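Local coordinates for protein carbonic anhydrase (Porphyridium purpureum, PDB 1DDZ) that probably interconverts carbon dioxide and hydrogencarbonate as a zinc-dependent beta-class carbonic anhydrase, with two zinc sites in one chain, at residues L433-V438 with R476-V481; S11-K16 with N444-S449. One frame throughout, in Å; residues are numbered along the deposited sequence.

Interaction 1: residues L433-V438 with R476-V481; sequences LIEINV and RDMGVV
Met478 on strand 476-481 reaches across to helix 426-447 and packs against Glu435 and Val438, residues that share one flank of the helix, three positions apart. Apolar contact is made by Val438 CG1, which lies 3.9 Å from Met478 CG and 4.0 Å from Met478 CB; the two side chains cross at about a right angle. That methyl stands anti to the backbone N (chi1 171°), which turns it to the strand. The thioether carries the rest: Met478 SD sits 3.6 Å from Glu435 CB and 3.8 Å from Glu435 CG. Bends at chi2 (-67°) and chi3 lay the sulfur across CB and CG of the glutamate, short of its carboxylate, the two chains again at about a right angle.

Polar bonding does not join the segments. Glu435 runs extended beyond CG; its OE2 accepts from Tyr385 OH and from the backbone N of Gly30, and OE1 forms a salt bridge with Arg432. On the strand, Asp477 OD1 takes the backbone N of Gly479 at 2.7 Å in an Asx turn, the donor standing above the carboxylate plane.

This is helix-on-sheet packing in the alpha-beta-alpha fold, at the antiparallel strand on the edge of the second five-stranded sheet within this chain; Leu24 of helix 12-25 touches both Glu435 and Met478. The zinc ion bound by Cys328, Asp330, His384 and Cys387 lies about 10 Å from the Val438 side chain. The chemistry implies a division within Glu435: its methylenes serve as apolar surface for the sulfur, while its carboxylate is held by Arg432 of the same helix, Tyr385 and Gly30.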
loop_
_atom_site.group_PDB
_atom_site.type_symbol
_atom_site.label_atom_id
_atom_site.label_comp_id
_atom_site.label_asym_id
_atom_site.label_seq_id
_atom_site.Cartn_x
_atom_site.Cartn_y
_atom_site.Cartn_z
ATOM N N LEU A 433 -6.591 -8.856 -24.231
ATOM C CA LEU A 433 -6.754 -8.376 -22.853
ATOM C C LEU A 433 -5.469 -7.661 -22.423
ATOM O O LEU A 433 -5.504 -6.632 -21.757
ATOM C CB LEU A 433 -6.991 -9.559 -21.916
ATOM C CG LEU A 433 -7.801 -9.450 -20.613
ATOM C CD1 LEU A 433 -7.129 -10.322 -19.593
ATOM C CD2 LEU A 433 -7.940 -8.035 -20.106
ATOM N N ILE A 434 -4.342 -8.236 -22.810
ATOM C CA ILE A 434 -3.019 -7.704 -22.502
ATOM C C ILE A 434 -2.861 -6.323 -23.136
ATOM O O ILE A 434 -2.289 -5.416 -22.545
ATOM C CB ILE A 434 -1.925 -8.706 -23.025
ATOM C CG1 ILE A 434 -1.875 -9.934 -22.125
ATOM C CG2 ILE A 434 -0.564 -8.062 -23.149
ATOM C CD1 ILE A 434 -0.826 -10.901 -22.560
ATOM N N GLU A 435 -3.406 -6.156 -24.338
ATOM C CA GLU A 435 -3.322 -4.892 -25.058
ATOM C C GLU A 435 -4.176 -3.819 -24.398
ATOM O O GLU A 435 -3.760 -2.662 -24.258
ATOM C CB GLU A 435 -3.789 -5.084 -26.507
ATOM C CG GLU A 435 -2.861 -5.916 -27.353
ATOM C CD GLU A 435 -3.474 -6.320 -28.700
ATOM O OE1 GLU A 435 -4.701 -6.454 -28.776
ATOM O OE2 GLU A 435 -2.720 -6.489 -29.679
ATOM N N ILE A 436 -5.405 -4.186 -24.088
ATOM C CA ILE A 436 -6.336 -3.275 -23.449
ATOM C C ILE A 436 -5.840 -2.929 -22.028
ATOM O O ILE A 436 -6.054 -1.808 -21.539
ATOM C CB ILE A 436 -7.726 -3.897 -23.427
ATOM C CG1 ILE A 436 -8.204 -4.100 -24.872
ATOM C CG2 ILE A 436 -8.689 -3.032 -22.653
ATOM C CD1 ILE A 436 -9.554 -4.853 -24.959
ATOM N N ASN A 437 -5.146 -3.872 -21.385
ATOM C CA ASN A 437 -4.591 -3.624 -20.053
ATOM C C ASN A 437 -3.550 -2.502 -20.137
ATOM O O ASN A 437 -3.580 -1.567 -19.349
ATOM C CB ASN A 437 -3.989 -4.892 -19.461
ATOM C CG ASN A 437 -3.383 -4.665 -18.083
ATOM O OD1 ASN A 437 -2.185 -4.811 -17.908
ATOM N ND2 ASN A 437 -4.209 -4.296 -17.114
ATOM N N VAL A 438 -2.704 -2.540 -21.161
ATOM C CA VAL A 438 -1.687 -1.496 -21.387
ATOM C C VAL A 438 -2.374 -0.138 -21.602
ATOM O O VAL A 438 -1.946 0.883 -21.052
ATOM C CB VAL A 438 -0.808 -1.820 -22.651
ATOM C CG1 VAL A 438 0.078 -0.659 -23.013
ATOM C CG2 VAL A 438 0.045 -3.022 -22.401
ATOM N N ARG A 476 4.872 -2.837 -30.553
ATOM C CA ARG A 476 3.631 -2.490 -31.226
ATOM C C ARG A 476 2.943 -1.351 -30.461
ATOM O O ARG A 476 2.830 -1.373 -29.221
ATOM C CB ARG A 476 2.756 -3.735 -31.325
ATOM C CG ARG A 476 3.462 -4.822 -32.144
ATOM C CD ARG A 476 2.685 -6.089 -32.188
ATOM N NE ARG A 476 3.423 -7.124 -32.891
ATOM C CZ ARG A 476 3.505 -7.205 -34.219
ATOM N NH1 ARG A 476 2.907 -6.309 -34.992
ATOM N NH2 ARG A 476 4.145 -8.213 -34.781
ATOM N N ASP A 477 2.521 -0.341 -31.208
ATOM C CA ASP A 477 1.917 0.849 -30.633
ATOM C C ASP A 477 0.539 0.623 -30.064
ATOM O O ASP A 477 -0.306 0.038 -30.719
ATOM C CB ASP A 477 1.872 1.937 -31.704
ATOM C CG ASP A 477 1.610 3.327 -31.140
ATOM O OD1 ASP A 477 1.408 3.481 -29.917
ATOM O OD2 ASP A 477 1.626 4.285 -31.940
ATOM N N MET A 478 0.346 1.019 -28.805
ATOM C CA MET A 478 -0.948 0.889 -28.162
ATOM C C MET A 478 -1.556 2.274 -28.018
ATOM O O MET A 478 -2.684 2.432 -27.554
ATOM C CB MET A 478 -0.833 0.210 -26.795
ATOM C CG MET A 478 -0.433 -1.266 -26.832
ATOM S SD MET A 478 -1.675 -2.345 -27.565
ATOM C CE MET A 478 -1.023 -2.468 -29.229
ATOM N N GLY A 479 -0.784 3.284 -28.383
ATOM C CA GLY A 479 -1.265 4.644 -28.300
ATOM C C GLY A 479 -0.240 5.547 -27.638
ATOM O O GLY A 479 0.697 5.074 -26.994
ATOM N N VAL A 480 -0.388 6.850 -27.836
ATOM C CA VAL A 480 0.504 7.820 -27.236
ATOM C C VAL A 480 -0.361 9.031 -26.912
ATOM O O VAL A 480 -1.364 9.256 -27.589
ATOM C CB VAL A 480 1.630 8.191 -28.193
ATOM C CG1 VAL A 480 1.097 8.983 -29.350
ATOM C CG2 VAL A 480 2.710 8.954 -27.454
ATOM N N VAL A 481 -0.069 9.715 -25.807
ATOM C CA VAL A 481 -0.826 10.902 -25.406
ATOM C C VAL A 481 0.198 11.949 -25.030
ATOM O O VAL A 481 1.056 11.719 -24.170
ATOM C CB VAL A 481 -1.703 10.662 -24.163
ATOM C CG1 VAL A 481 -2.485 11.925 -23.832
ATOM C CG2 VAL A 481 -2.645 9.520 -24.356
#

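Interaction 2: residues S11-K16 with N444-S449; sequences SDLEKK and NVCATS
Leu13, in the first turn of helix 12-25, faces Cys446 and Ala447 near the C-terminal end of helix 426-447, with the CA atoms of Leu13 and Ala447 7.6 Å apart. The first helix opens with a capping box: Ser11 N donates to Glu14 OE2 at 2.9 Å, and Glu14 N returns a weak bond to Ser11 OG. The other segment leaves its helix and turns at Thr448, the N-cap of helix 449-456. The contact thus packs an N-terminal helix of the chain against the second carbonic anhydrase unit.

Between the segments the touching is apolar and rests on one leucine, whose two methyls converge on a single carbon. Leu13 CD1 and CD2 each lie 3.7 Å from Cys446 CB, and CD1 also lies 3.9 Å from Ala447 CB. Cys446 presents its CB as the closest atom, while SG, anti to the carbonyl carbon (chi1 -73°), lies farther from the leucine. With an alanine in place of Leu13 the branched end is gone, and Cys446 CB and Ala447 CB would probably lose their packing partner from this helix.

Ala484 and Asp486 also touch Leu13. The second subunit adjoins both segments: Glu14 OE1 forms a salt bridge with Arg410 of that subunit, and Ala447 O accepts from Arg407 of the same neighbour. Within the turn, Val445 O takes two donors from one face of its plane, Thr448 N at 3.3 Å and Thr448 OG1 at 2.8 Å, the hydroxyl tilted 21° from the carbonyl plane.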
loop_
_atom_site.group_PDB
_atom_site.type_symbol
_atom_site.label_atom_id
_atom_site.label_comp_id
_atom_site.label_asym_id
_atom_site.label_seq_id
_atom_site.Cartn_x
_atom_site.Cartn_y
_atom_site.Cartn_z
ATOM N N SER A 11 -14.083 14.245 -19.855
ATOM C CA SER A 11 -12.963 15.174 -19.902
ATOM C C SER A 11 -12.228 14.878 -21.194
ATOM O O SER A 11 -12.473 13.848 -21.833
ATOM C CB SER A 11 -12.001 14.942 -18.731
ATOM O OG SER A 11 -11.421 13.648 -18.791
ATOM N N ASP A 12 -11.295 15.747 -21.543
ATOM C CA ASP A 12 -10.494 15.565 -22.727
ATOM C C ASP A 12 -9.699 14.277 -22.662
ATOM O O ASP A 12 -9.538 13.608 -23.681
ATOM C CB ASP A 12 -9.555 16.738 -22.896
ATOM C CG ASP A 12 -10.295 18.029 -23.180
ATOM O OD1 ASP A 12 -11.511 17.976 -23.493
ATOM O OD2 ASP A 12 -9.654 19.097 -23.091
ATOM N N LEU A 13 -9.216 13.914 -21.470
ATOM C CA LEU A 13 -8.464 12.669 -21.326
ATOM C C LEU A 13 -9.376 11.510 -21.715
ATOM O O LEU A 13 -8.988 10.639 -22.484
ATOM C CB LEU A 13 -8.000 12.461 -19.892
ATOM C CG LEU A 13 -6.563 11.996 -19.654
ATOM C CD1 LEU A 13 -6.534 11.208 -18.369
ATOM C CD2 LEU A 13 -6.035 11.175 -20.785
ATOM N N GLU A 14 -10.582 11.502 -21.157
ATOM C CA GLU A 14 -11.580 10.466 -21.436
ATOM C C GLU A 14 -11.868 10.334 -22.933
ATOM O O GLU A 14 -11.879 9.229 -23.474
ATOM C CB GLU A 14 -12.874 10.750 -20.653
ATOM C CG GLU A 14 -12.966 9.996 -19.308
ATOM C CD GLU A 14 -13.661 10.768 -18.171
ATOM O OE1 GLU A 14 -13.453 10.368 -16.998
ATOM O OE2 GLU A 14 -14.404 11.746 -18.434
ATOM N N LYS A 15 -12.046 11.464 -23.611
ATOM C CA LYS A 15 -12.324 11.451 -25.042
ATOM C C LYS A 15 -11.138 10.855 -25.762
ATOM O O LYS A 15 -11.282 9.970 -26.608
ATOM C CB LYS A 15 -12.563 12.866 -25.551
ATOM C CG LYS A 15 -13.824 13.506 -25.011
ATOM C CD LYS A 15 -13.949 14.891 -25.577
ATOM C CE LYS A 15 -15.162 15.621 -25.028
ATOM N NZ LYS A 15 -15.105 17.043 -25.487
ATOM N N LYS A 16 -9.952 11.342 -25.416
ATOM C CA LYS A 16 -8.727 10.846 -25.998
ATOM C C LYS A 16 -8.631 9.321 -25.902
ATOM O O LYS A 16 -8.306 8.649 -26.883
ATOM C CB LYS A 16 -7.528 11.473 -25.303
ATOM C CG LYS A 16 -6.199 10.962 -25.812
ATOM C CD LYS A 16 -6.073 11.285 -27.285
ATOM C CE LYS A 16 -4.794 10.734 -27.885
ATOM N NZ LYS A 16 -4.487 11.358 -29.210
ATOM N N ASN A 444 -4.470 5.464 -16.693
ATOM C CA ASN A 444 -4.167 5.687 -15.281
ATOM C C ASN A 444 -2.959 6.603 -15.067
ATOM O O ASN A 444 -3.027 7.509 -14.250
ATOM C CB ASN A 444 -3.941 4.364 -14.550
ATOM C CG ASN A 444 -5.197 3.550 -14.409
ATOM O OD1 ASN A 444 -6.269 3.978 -14.818
ATOM N ND2 ASN A 444 -5.081 2.370 -13.797
ATOM N N VAL A 445 -1.860 6.428 -15.799
ATOM C CA VAL A 445 -0.741 7.344 -15.562
ATOM C C VAL A 445 -1.083 8.750 -16.027
ATOM O O VAL A 445 -0.663 9.712 -15.409
ATOM C CB VAL A 445 0.685 6.838 -16.067
ATOM C CG1 VAL A 445 0.652 5.419 -16.530
ATOM C CG2 VAL A 445 1.318 7.752 -17.070
ATOM N N CYS A 446 -1.891 8.863 -17.075
ATOM C CA CYS A 446 -2.302 10.164 -17.600
ATOM C C CYS A 446 -3.200 10.891 -16.604
ATOM O O CYS A 446 -3.163 12.125 -16.487
ATOM C CB CYS A 446 -3.056 9.993 -18.920
ATOM S SG CYS A 446 -1.997 9.528 -20.315
ATOM N N ALA A 447 -4.004 10.111 -15.890
ATOM C CA ALA A 447 -4.921 10.637 -14.907
ATOM C C ALA A 447 -4.289 10.933 -13.527
ATOM O O ALA A 447 -4.944 11.533 -12.691
ATOM C CB ALA A 447 -6.124 9.696 -14.773
ATOM N N THR A 448 -3.030 10.574 -13.302
ATOM C CA THR A 448 -2.411 10.860 -12.007
ATOM C C THR A 448 -2.192 12.358 -11.798
ATOM O O THR A 448 -1.873 13.082 -12.740
ATOM C CB THR A 448 -1.032 10.198 -11.847
ATOM O OG1 THR A 448 -0.132 10.734 -12.819
ATOM C CG2 THR A 448 -1.118 8.689 -11.985
ATOM N N SER A 449 -2.267 12.810 -10.549
ATOM C CA SER A 449 -2.028 14.223 -10.235
ATOM C C SER A 449 -0.645 14.635 -10.738
ATOM O O SER A 449 -0.440 15.755 -11.193
ATOM C CB SER A 449 -2.118 14.446 -8.719
ATOM O OG SER A 449 -1.240 13.565 -8.034
#

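How the interactions relate
From the N terminus, the chain enters helix 12-25 through 11-16 and comes back to 11-16 at 444-449, so interaction 2 closes a loop of 427 residues that takes in the whole first carbonic anhydrase unit. Interaction 1 closes a much shorter one, 37 residues between 433-438 and 476-481, joining helix 426-447 to a strand of the second sheet. The segments alternate along the sequence, so the two loops cross rather than nest. Helix 426-447 serves both contacts, meeting strand 476-481 and then the N-terminal helix. Their centres are 15 Å apart, yet they touch: Val481 CB lies 4.0 Å from Cys446 SG, and Val481 CG2 packs on Lys16 CG.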